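Local coordinates for 2-oxoglutarate dehydrogenase E3 component (PDB 2YQU), which probably catalyses the NAD+-dependent reoxidation of protein-bound dihydrolipoamide, using FAD, as the E3 component of 2-oxoacid dehydrogenase complexes, at residues A[191-203]-A[218-231]. Sequence-based numbering, arbitrary orientation.
Sequences AEVIVLEYMDRIL and FKKQGLTIRTGVRV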
ATOM      1  N   ALA A 191      23.904   7.507 -14.466  1.00 18.07           N
ATOM      2  CA  ALA A 191      25.074   6.644 -14.368  1.00 18.15           C
ATOM      3  C   ALA A 191      24.866   5.387 -15.204  1.00 18.04           C
ATOM      4  O   ALA A 191      23.764   4.829 -15.253  1.00 18.14           O
ATOM      5  CB  ALA A 191      25.356   6.274 -12.904  1.00 17.70           C
ATOM      6  N   GLU A 192      25.924   4.955 -15.880  1.00 18.41           N
ATOM      7  CA  GLU A 192      25.969   3.629 -16.479  1.00 18.75           C
ATOM      8  C   GLU A 192      26.370   2.692 -15.343  1.00 18.30           C
ATOM      9  O   GLU A 192      27.456   2.824 -14.774  1.00 18.71           O
ATOM     10  CB  GLU A 192      26.995   3.562 -17.615  1.00 19.44           C
ATOM     11  CG  GLU A 192      26.691   4.501 -18.771  1.00 22.21           C
ATOM     12  CD  GLU A 192      27.660   4.370 -19.936  1.00 26.03           C
ATOM     13  OE1 GLU A 192      28.661   3.631 -19.822  1.00 27.69           O
ATOM     14  OE2 GLU A 192      27.414   5.019 -20.974  1.00 28.47           O
ATOM     15  N   VAL A 193      25.474   1.785 -14.989  1.00 17.66           N
ATOM     16  CA  VAL A 193      25.645   0.948 -13.807  1.00 17.14           C
ATOM     17  C   VAL A 193      25.784  -0.508 -14.225  1.00 17.38           C
ATOM     18  O   VAL A 193      24.991  -1.011 -15.026  1.00 17.52           O
ATOM     19  CB  VAL A 193      24.464   1.126 -12.830  1.00 16.98           C
ATOM     20  CG1 VAL A 193      24.630   0.226 -11.600  1.00 16.96           C
ATOM     21  CG2 VAL A 193      24.341   2.588 -12.423  1.00 16.50           C
ATOM     22  N   ILE A 194      26.818  -1.160 -13.695  1.00 16.84           N
ATOM     23  CA  ILE A 194      27.060  -2.577 -13.900  1.00 17.00           C
ATOM     24  C   ILE A 194      27.058  -3.259 -12.543  1.00 16.96           C
ATOM     25  O   ILE A 194      27.746  -2.812 -11.635  1.00 17.43           O
ATOM     26  CB  ILE A 194      28.431  -2.806 -14.581  1.00 16.91           C
ATOM     27  CG1 ILE A 194      28.469  -2.117 -15.948  1.00 17.38           C
ATOM     28  CG2 ILE A 194      28.710  -4.296 -14.708  1.00 17.12           C
ATOM     29  CD1 ILE A 194      29.862  -2.070 -16.577  1.00 18.31           C
ATOM     30  N   VAL A 195      26.307  -4.346 -12.419  1.00 16.98           N
ATOM     31  CA  VAL A 195      26.204  -5.093 -11.170  1.00 17.15           C
ATOM     32  C   VAL A 195      26.849  -6.460 -11.395  1.00 17.46           C
ATOM     33  O   VAL A 195      26.485  -7.163 -12.324  1.00 17.60           O
ATOM     34  CB  VAL A 195      24.729  -5.265 -10.740  1.00 17.26           C
ATOM     35  CG1 VAL A 195      24.620  -6.098  -9.468  1.00 17.95           C
ATOM     36  CG2 VAL A 195      24.061  -3.905 -10.558  1.00 17.25           C
ATOM     37  N   LEU A 196      27.819  -6.811 -10.553  1.00 17.77           N
ATOM     38  CA  LEU A 196      28.528  -8.086 -10.650  1.00 18.28           C
ATOM     39  C   LEU A 196      28.168  -8.948  -9.446  1.00 18.58           C
ATOM     40  O   LEU A 196      28.291  -8.501  -8.312  1.00 18.64           O
ATOM     41  CB  LEU A 196      30.036  -7.848 -10.665  1.00 18.60           C
ATOM     42  CG  LEU A 196      30.543  -6.865 -11.719  1.00 19.52           C
ATOM     43  CD1 LEU A 196      31.993  -6.521 -11.470  1.00 20.01           C
ATOM     44  CD2 LEU A 196      30.352  -7.448 -13.104  1.00 20.40           C
ATOM     45  N   GLU A 197      27.746 -10.181  -9.694  1.00 18.95           N
ATOM     46  CA  GLU A 197      27.374 -11.107  -8.623  1.00 19.79           C
ATOM     47  C   GLU A 197      27.967 -12.489  -8.899  1.00 20.50           C
ATOM     48  O   GLU A 197      27.903 -12.993 -10.018  1.00 19.95           O
ATOM     49  CB  GLU A 197      25.848 -11.154  -8.485  1.00 19.98           C
ATOM     50  CG  GLU A 197      25.276 -12.192  -7.518  1.00 20.36           C
ATOM     51  CD  GLU A 197      25.928 -12.185  -6.148  1.00 21.83           C
ATOM     52  OE1 GLU A 197      26.097 -11.103  -5.559  1.00 23.81           O
ATOM     53  OE2 GLU A 197      26.278 -13.278  -5.648  1.00 23.05           O
ATOM     54  N   TYR A 198      28.556 -13.088  -7.864  1.00 21.34           N
ATOM     55  CA  TYR A 198      29.188 -14.404  -7.953  1.00 22.23           C
ATOM     56  C   TYR A 198      28.168 -15.530  -8.134  1.00 22.22           C
ATOM     57  O   TYR A 198      28.352 -16.427  -8.956  1.00 22.21           O
ATOM     58  CB  TYR A 198      30.016 -14.653  -6.689  1.00 22.58           C
ATOM     59  CG  TYR A 198      30.633 -16.029  -6.595  1.00 25.06           C
ATOM     60  CD1 TYR A 198      31.660 -16.414  -7.445  1.00 26.33           C
ATOM     61  CD2 TYR A 198      30.192 -16.944  -5.643  1.00 27.47           C
ATOM     62  CE1 TYR A 198      32.233 -17.679  -7.350  1.00 28.19           C
ATOM     63  CE2 TYR A 198      30.748 -18.200  -5.546  1.00 28.19           C
ATOM     64  CZ  TYR A 198      31.771 -18.564  -6.394  1.00 28.92           C
ATOM     65  OH  TYR A 198      32.323 -19.821  -6.283  1.00 31.30           O
ATOM     66  N   MET A 199      27.097 -15.480  -7.351  1.00 22.44           N
ATOM     67  CA  MET A 199      26.023 -16.462  -7.446  1.00 22.86           C
ATOM     68  C   MET A 199      25.282 -16.337  -8.770  1.00 22.87           C
ATOM     69  O   MET A 199      25.407 -15.332  -9.467  1.00 21.75           O
ATOM     70  CB  MET A 199      25.044 -16.277  -6.290  1.00 23.17           C
ATOM     71  CG  MET A 199      25.675 -16.463  -4.920  1.00 24.60           C
ATOM     72  SD  MET A 199      24.502 -16.184  -3.587  1.00 28.42           S
ATOM     73  CE  MET A 199      23.532 -17.651  -3.725  1.00 29.18           C
ATOM     74  N   ASP A 200      24.490 -17.354  -9.098  1.00 23.07           N
ATOM     75  CA  ASP A 200      23.804 -17.430 -10.394  1.00 23.76           C
ATOM     76  C   ASP A 200      22.504 -16.621 -10.465  1.00 23.47           C
ATOM     77  O   ASP A 200      21.707 -16.813 -11.381  1.00 23.66           O
ATOM     78  CB  ASP A 200      23.523 -18.896 -10.770  1.00 24.31           C
ATOM     79  CG  ASP A 200      22.480 -19.562  -9.873  1.00 26.44           C
ATOM     80  OD1 ASP A 200      22.032 -18.956  -8.867  1.00 30.29           O
ATOM     81  OD2 ASP A 200      22.046 -20.711 -10.102  1.00 31.09           O
ATOM     82  N   ARG A 201      22.295 -15.741  -9.491  1.00 22.79           N
ATOM     83  CA  ARG A 201      21.127 -14.870  -9.453  1.00 22.35           C
ATOM     84  C   ARG A 201      21.366 -13.689  -8.517  1.00 21.47           C
ATOM     85  O   ARG A 201      22.269 -13.719  -7.687  1.00 21.19           O
ATOM     86  CB  ARG A 201      19.906 -15.654  -8.982  1.00 22.67           C
ATOM     87  CG  ARG A 201      20.045 -16.184  -7.574  1.00 24.00           C
ATOM     88  CD  ARG A 201      19.075 -17.266  -7.223  1.00 26.08           C
ATOM     89  NE  ARG A 201      19.038 -17.475  -5.778  1.00 27.64           N
ATOM     90  CZ  ARG A 201      19.888 -18.245  -5.094  1.00 29.51           C
ATOM     91  NH1 ARG A 201      19.749 -18.357  -3.777  1.00 30.61           N
ATOM     92  NH2 ARG A 201      20.874 -18.901  -5.702  1.00 29.90           N
ATOM     93  N   ILE A 202      20.544 -12.656  -8.656  1.00 20.43           N
ATOM     94  CA  ILE A 202      20.550 -11.529  -7.731  1.00 19.84           C
ATOM     95  C   ILE A 202      19.476 -11.734  -6.667  1.00 19.74           C
ATOM     96  O   ILE A 202      18.640 -12.627  -6.790  1.00 19.62           O
ATOM     97  CB  ILE A 202      20.357 -10.189  -8.478  1.00 19.51           C
ATOM     98  CG1 ILE A 202      19.004 -10.123  -9.190  1.00 19.51           C
ATOM     99  CG2 ILE A 202      21.486  -9.981  -9.492  1.00 19.39           C
ATOM    100  CD1 ILE A 202      18.672  -8.739  -9.710  1.00 19.98           C
ATOM    101  N   LEU A 203      19.521 -10.908  -5.626  1.00 19.42           N
ATOM    102  CA  LEU A 203      18.546 -10.945  -4.544  1.00 19.62           C
ATOM    103  C   LEU A 203      18.305 -12.374  -4.040  1.00 20.17           C
ATOM    104  O   LEU A 203      17.191 -12.895  -4.145  1.00 20.10           O
ATOM    105  CB  LEU A 203      17.239 -10.288  -5.009  1.00 19.67           C
ATOM    106  CG  LEU A 203      17.407  -8.869  -5.558  1.00 18.94           C
ATOM    107  CD1 LEU A 203      16.098  -8.352  -6.114  1.00 18.72           C
ATOM    108  CD2 LEU A 203      17.920  -7.928  -4.478  1.00 19.77           C
ATOM    109  N   PHE A 218      15.446  -4.989 -14.339  1.00 19.07           N
ATOM    110  CA  PHE A 218      16.561  -4.062 -14.198  1.00 19.13           C
ATOM    111  C   PHE A 218      17.393  -3.982 -15.464  1.00 18.99           C
ATOM    112  O   PHE A 218      17.919  -2.921 -15.777  1.00 18.25           O
ATOM    113  CB  PHE A 218      17.418  -4.422 -12.986  1.00 19.15           C
ATOM    114  CG  PHE A 218      16.705  -4.242 -11.676  1.00 20.21           C
ATOM    115  CD1 PHE A 218      16.679  -5.269 -10.735  1.00 22.60           C
ATOM    116  CD2 PHE A 218      16.058  -3.045 -11.380  1.00 21.91           C
ATOM    117  CE1 PHE A 218      16.021  -5.101  -9.512  1.00 23.12           C
ATOM    118  CE2 PHE A 218      15.397  -2.874 -10.165  1.00 22.54           C
ATOM    119  CZ  PHE A 218      15.383  -3.906  -9.233  1.00 23.36           C
ATOM    120  N   LYS A 219      17.479  -5.091 -16.199  1.00 19.56           N
ATOM    121  CA  LYS A 219      18.124  -5.100 -17.520  1.00 20.29           C
ATOM    122  C   LYS A 219      17.340  -4.235 -18.501  1.00 20.49           C
ATOM    123  O   LYS A 219      17.928  -3.456 -19.256  1.00 20.47           O
ATOM    124  CB  LYS A 219      18.256  -6.521 -18.065  1.00 20.19           C
ATOM    125  CG  LYS A 219      19.454  -7.277 -17.512  1.00 21.94           C
ATOM    126  CD  LYS A 219      19.487  -8.694 -18.041  1.00 23.70           C
ATOM    127  CE  LYS A 219      20.553  -9.512 -17.347  1.00 24.44           C
ATOM    128  NZ  LYS A 219      20.512 -10.927 -17.788  1.00 25.82           N
ATOM    129  N   LYS A 220      16.016  -4.365 -18.488  1.00 21.00           N
ATOM    130  CA  LYS A 220      15.174  -3.538 -19.354  1.00 21.78           C
ATOM    131  C   LYS A 220      15.339  -2.056 -19.037  1.00 21.31           C
ATOM    132  O   LYS A 220      15.364  -1.226 -19.952  1.00 21.33           O
ATOM    133  CB  LYS A 220      13.704  -3.938 -19.251  1.00 22.28           C
ATOM    134  CG  LYS A 220      12.860  -3.399 -20.395  1.00 24.32           C
ATOM    135  CD  LYS A 220      11.377  -3.509 -20.104  1.00 27.09           C
ATOM    136  CE  LYS A 220      10.538  -2.890 -21.230  1.00 28.10           C
ATOM    137  NZ  LYS A 220      10.404  -3.808 -22.404  1.00 30.48           N
ATOM    138  N   GLN A 221      15.480  -1.732 -17.753  1.00 20.72           N
ATOM    139  CA  GLN A 221      15.640  -0.345 -17.311  1.00 21.10           C
ATOM    140  C   GLN A 221      16.988   0.241 -17.725  1.00 20.58           C
ATOM    141  O   GLN A 221      17.140   1.461 -17.798  1.00 21.29           O
ATOM    142  CB  GLN A 221      15.439  -0.237 -15.794  1.00 20.85           C
ATOM    143  CG  GLN A 221      13.978  -0.419 -15.386  1.00 22.44           C
ATOM    144  CD  GLN A 221      13.715  -0.375 -13.887  1.00 23.54           C
ATOM    145  OE1 GLN A 221      12.589  -0.654 -13.454  1.00 24.97           O
ATOM    146  NE2 GLN A 221      14.724  -0.019 -13.100  1.00 24.09           N
ATOM    147  N   GLY A 222      17.961  -0.629 -17.983  1.00 20.14           N
ATOM    148  CA  GLY A 222      19.247  -0.225 -18.523  1.00 19.52           C
ATOM    149  C   GLY A 222      20.462  -0.499 -17.646  1.00 18.91           C
ATOM    150  O   GLY A 222      21.553  -0.058 -17.974  1.00 18.54           O
ATOM    151  N   LEU A 223      20.291  -1.211 -16.537  1.00 18.50           N
ATOM    152  CA  LEU A 223      21.440  -1.676 -15.763  1.00 18.14           C
ATOM    153  C   LEU A 223      22.029  -2.877 -16.475  1.00 18.33           C
ATOM    154  O   LEU A 223      21.311  -3.651 -17.115  1.00 18.27           O
ATOM    155  CB  LEU A 223      21.031  -2.093 -14.345  1.00 18.45           C
ATOM    156  CG  LEU A 223      20.741  -0.975 -13.340  1.00 18.72           C
ATOM    157  CD1 LEU A 223      19.369  -0.354 -13.594  1.00 19.57           C
ATOM    158  CD2 LEU A 223      20.825  -1.521 -11.925  1.00 19.07           C
ATOM    159  N   THR A 224      23.340  -3.027 -16.380  1.00 18.38           N
ATOM    160  CA  THR A 224      23.996  -4.251 -16.810  1.00 18.91           C
ATOM    161  C   THR A 224      24.085  -5.141 -15.580  1.00 18.78           C
ATOM    162  O   THR A 224      24.587  -4.701 -14.553  1.00 19.21           O
ATOM    163  CB  THR A 224      25.382  -3.937 -17.364  1.00 18.89           C
ATOM    164  OG1 THR A 224      25.249  -3.192 -18.582  1.00 19.22           O
ATOM    165  CG2 THR A 224      26.126  -5.207 -17.763  1.00 19.56           C
ATOM    166  N   ILE A 225      23.544  -6.353 -15.668  1.00 19.05           N
ATOM    167  CA  ILE A 225      23.596  -7.331 -14.580  1.00 19.28           C
ATOM    168  C   ILE A 225      24.359  -8.571 -15.049  1.00 19.65           C
ATOM    169  O   ILE A 225      23.979  -9.209 -16.028  1.00 19.04           O
ATOM    170  CB  ILE A 225      22.169  -7.761 -14.141  1.00 19.70           C
ATOM    171  CG1 ILE A 225      21.259  -6.551 -13.874  1.00 20.36           C
ATOM    172  CG2 ILE A 225      22.229  -8.662 -12.913  1.00 19.90           C
ATOM    173  CD1 ILE A 225      21.708  -5.671 -12.747  1.00 21.98           C
ATOM    174  N   ARG A 226      25.424  -8.920 -14.338  1.00 19.63           N
ATOM    175  CA  ARG A 226      26.243 -10.068 -14.695  1.00 20.13           C
ATOM    176  C   ARG A 226      26.400 -10.981 -13.497  1.00 20.01           C
ATOM    177  O   ARG A 226      27.145 -10.674 -12.568  1.00 20.33           O
ATOM    178  CB  ARG A 226      27.610  -9.624 -15.187  1.00 20.21           C
ATOM    179  CG  ARG A 226      27.550  -8.750 -16.422  1.00 21.40           C
ATOM    180  CD  ARG A 226      28.894  -8.226 -16.825  1.00 22.38           C
ATOM    181  NE  ARG A 226      29.779  -9.326 -17.187  1.00 23.62           N
ATOM    182  CZ  ARG A 226      31.075  -9.202 -17.435  1.00 24.29           C
ATOM    183  NH1 ARG A 226      31.672  -8.019 -17.368  1.00 24.95           N
ATOM    184  NH2 ARG A 226      31.777 -10.278 -17.765  1.00 24.12           N
ATOM    185  N   THR A 227      25.692 -12.096 -13.532  1.00 20.02           N
ATOM    186  CA  THR A 227      25.788 -13.111 -12.493  1.00 20.24           C
ATOM    187  C   THR A 227      26.813 -14.173 -12.890  1.00 20.44           C
ATOM    188  O   THR A 227      27.297 -14.186 -14.027  1.00 20.39           O
ATOM    189  CB  THR A 227      24.418 -13.755 -12.247  1.00 20.29           C
ATOM    190  OG1 THR A 227      23.934 -14.359 -13.455  1.00 20.31           O
ATOM    191  CG2 THR A 227      23.373 -12.694 -11.892  1.00 20.38           C
ATOM    192  N   GLY A 228      27.154 -15.055 -11.952  1.00 20.62           N
ATOM    193  CA  GLY A 228      28.140 -16.095 -12.206  1.00 20.96           C
ATOM    194  C   GLY A 228      29.546 -15.573 -12.475  1.00 21.21           C
ATOM    195  O   GLY A 228      30.320 -16.214 -13.183  1.00 21.95           O
ATOM    196  N   VAL A 229      29.880 -14.425 -11.885  1.00 21.41           N
ATOM    197  CA  VAL A 229      31.151 -13.744 -12.115  1.00 21.13           C
ATOM    198  C   VAL A 229      31.868 -13.547 -10.778  1.00 20.77           C
ATOM    199  O   VAL A 229      31.316 -12.959  -9.850  1.00 20.48           O
ATOM    200  CB  VAL A 229      30.915 -12.373 -12.789  1.00 21.29           C
ATOM    201  CG1 VAL A 229      32.161 -11.494 -12.749  1.00 21.95           C
ATOM    202  CG2 VAL A 229      30.432 -12.568 -14.232  1.00 21.73           C
ATOM    203  N   ARG A 230      33.096 -14.040 -10.693  1.00 20.36           N
ATOM    204  CA  ARG A 230      33.908 -13.865  -9.494  1.00 20.51           C
ATOM    205  C   ARG A 230      34.880 -12.695  -9.641  1.00 20.33           C
ATOM    206  O   ARG A 230      35.816 -12.739 -10.439  1.00 19.97           O
ATOM    207  CB  ARG A 230      34.690 -15.139  -9.182  1.00 20.46           C
ATOM    208  CG  ARG A 230      35.450 -15.050  -7.863  1.00 21.16           C
ATOM    209  CD  ARG A 230      35.828 -16.394  -7.280  1.00 21.57           C
ATOM    210  NE  ARG A 230      36.928 -17.014  -8.008  1.00 21.56           N
ATOM    211  CZ  ARG A 230      38.219 -16.761  -7.805  1.00 21.53           C
ATOM    212  NH1 ARG A 230      38.615 -15.879  -6.896  1.00 22.48           N
ATOM    213  NH2 ARG A 230      39.127 -17.401  -8.517  1.00 22.68           N
ATOM    214  N   VAL A 231      34.668 -11.662  -8.838  1.00 20.33           N
ATOM    215  CA  VAL A 231      35.593 -10.540  -8.759  1.00 20.34           C
ATOM    216  C   VAL A 231      36.807 -10.977  -7.938  1.00 20.66           C
ATOM    217  O   VAL A 231      36.662 -11.550  -6.856  1.00 20.45           O
ATOM    218  CB  VAL A 231      34.925  -9.310  -8.105  1.00 19.94           C
ATOM    219  CG1 VAL A 231      35.939  -8.191  -7.893  1.00 20.02           C
ATOM    220  CG2 VAL A 231      33.756  -8.833  -8.956  1.00 20.19           C
TER
HETATM  221  O   HOH W   1      25.635  -0.523 -17.961  1.00 24.36           O
HETATM  222  O   HOH W   2      23.545   1.357 -17.097  1.00 29.19           O
HETATM  223  O   HOH W   3      21.220 -14.738 -13.875  1.00 33.45           O
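Strands 192-196 and 224-226 run parallel, 13° apart, as T224 N and R226 N donate to V193 O and V195 O while V195 N and E197 N donate to T224 O and R226 O. With helix 208-221 they form a beta-alpha-beta unit at the edge of the Rossmann-type NAD-binding sheet. Beta-branched aliphatic residues suit the buried face carrying V195 and I225: I225 CD1 lies alongside V195, 3.6 Å from its CB, and I225 CG2 meets I202 CG2 at 3.7 Å, the two side chains crossing nearly at right angles. On the other face I194 packs beside T224, and L196 CD2 rests 4.1 Å from CD of R226, whose chain bends at chi3 and whose guanidinium forms a salt bridge with E249. Beyond the strands the backbone turns at G228, which, lacking a side chain, easily adopts positive phi (65°); its N donates to M199 O. The carboxylate of E197, which binds NAD+ when present, leads away from strand 224-226: OE2 accepts a hydrogen bond from M199 N (2.9 Å), OE1 one from G175 N. T227 holds CG2 anti to its carbonyl carbon (chi1 59° for OG1), against I202 CG2 and R201 CA. An alanine here is likely to leave I202 less closely packed and cost D200 its water link: one water, 2.8 Å from T227 OG1, donates to D200 O.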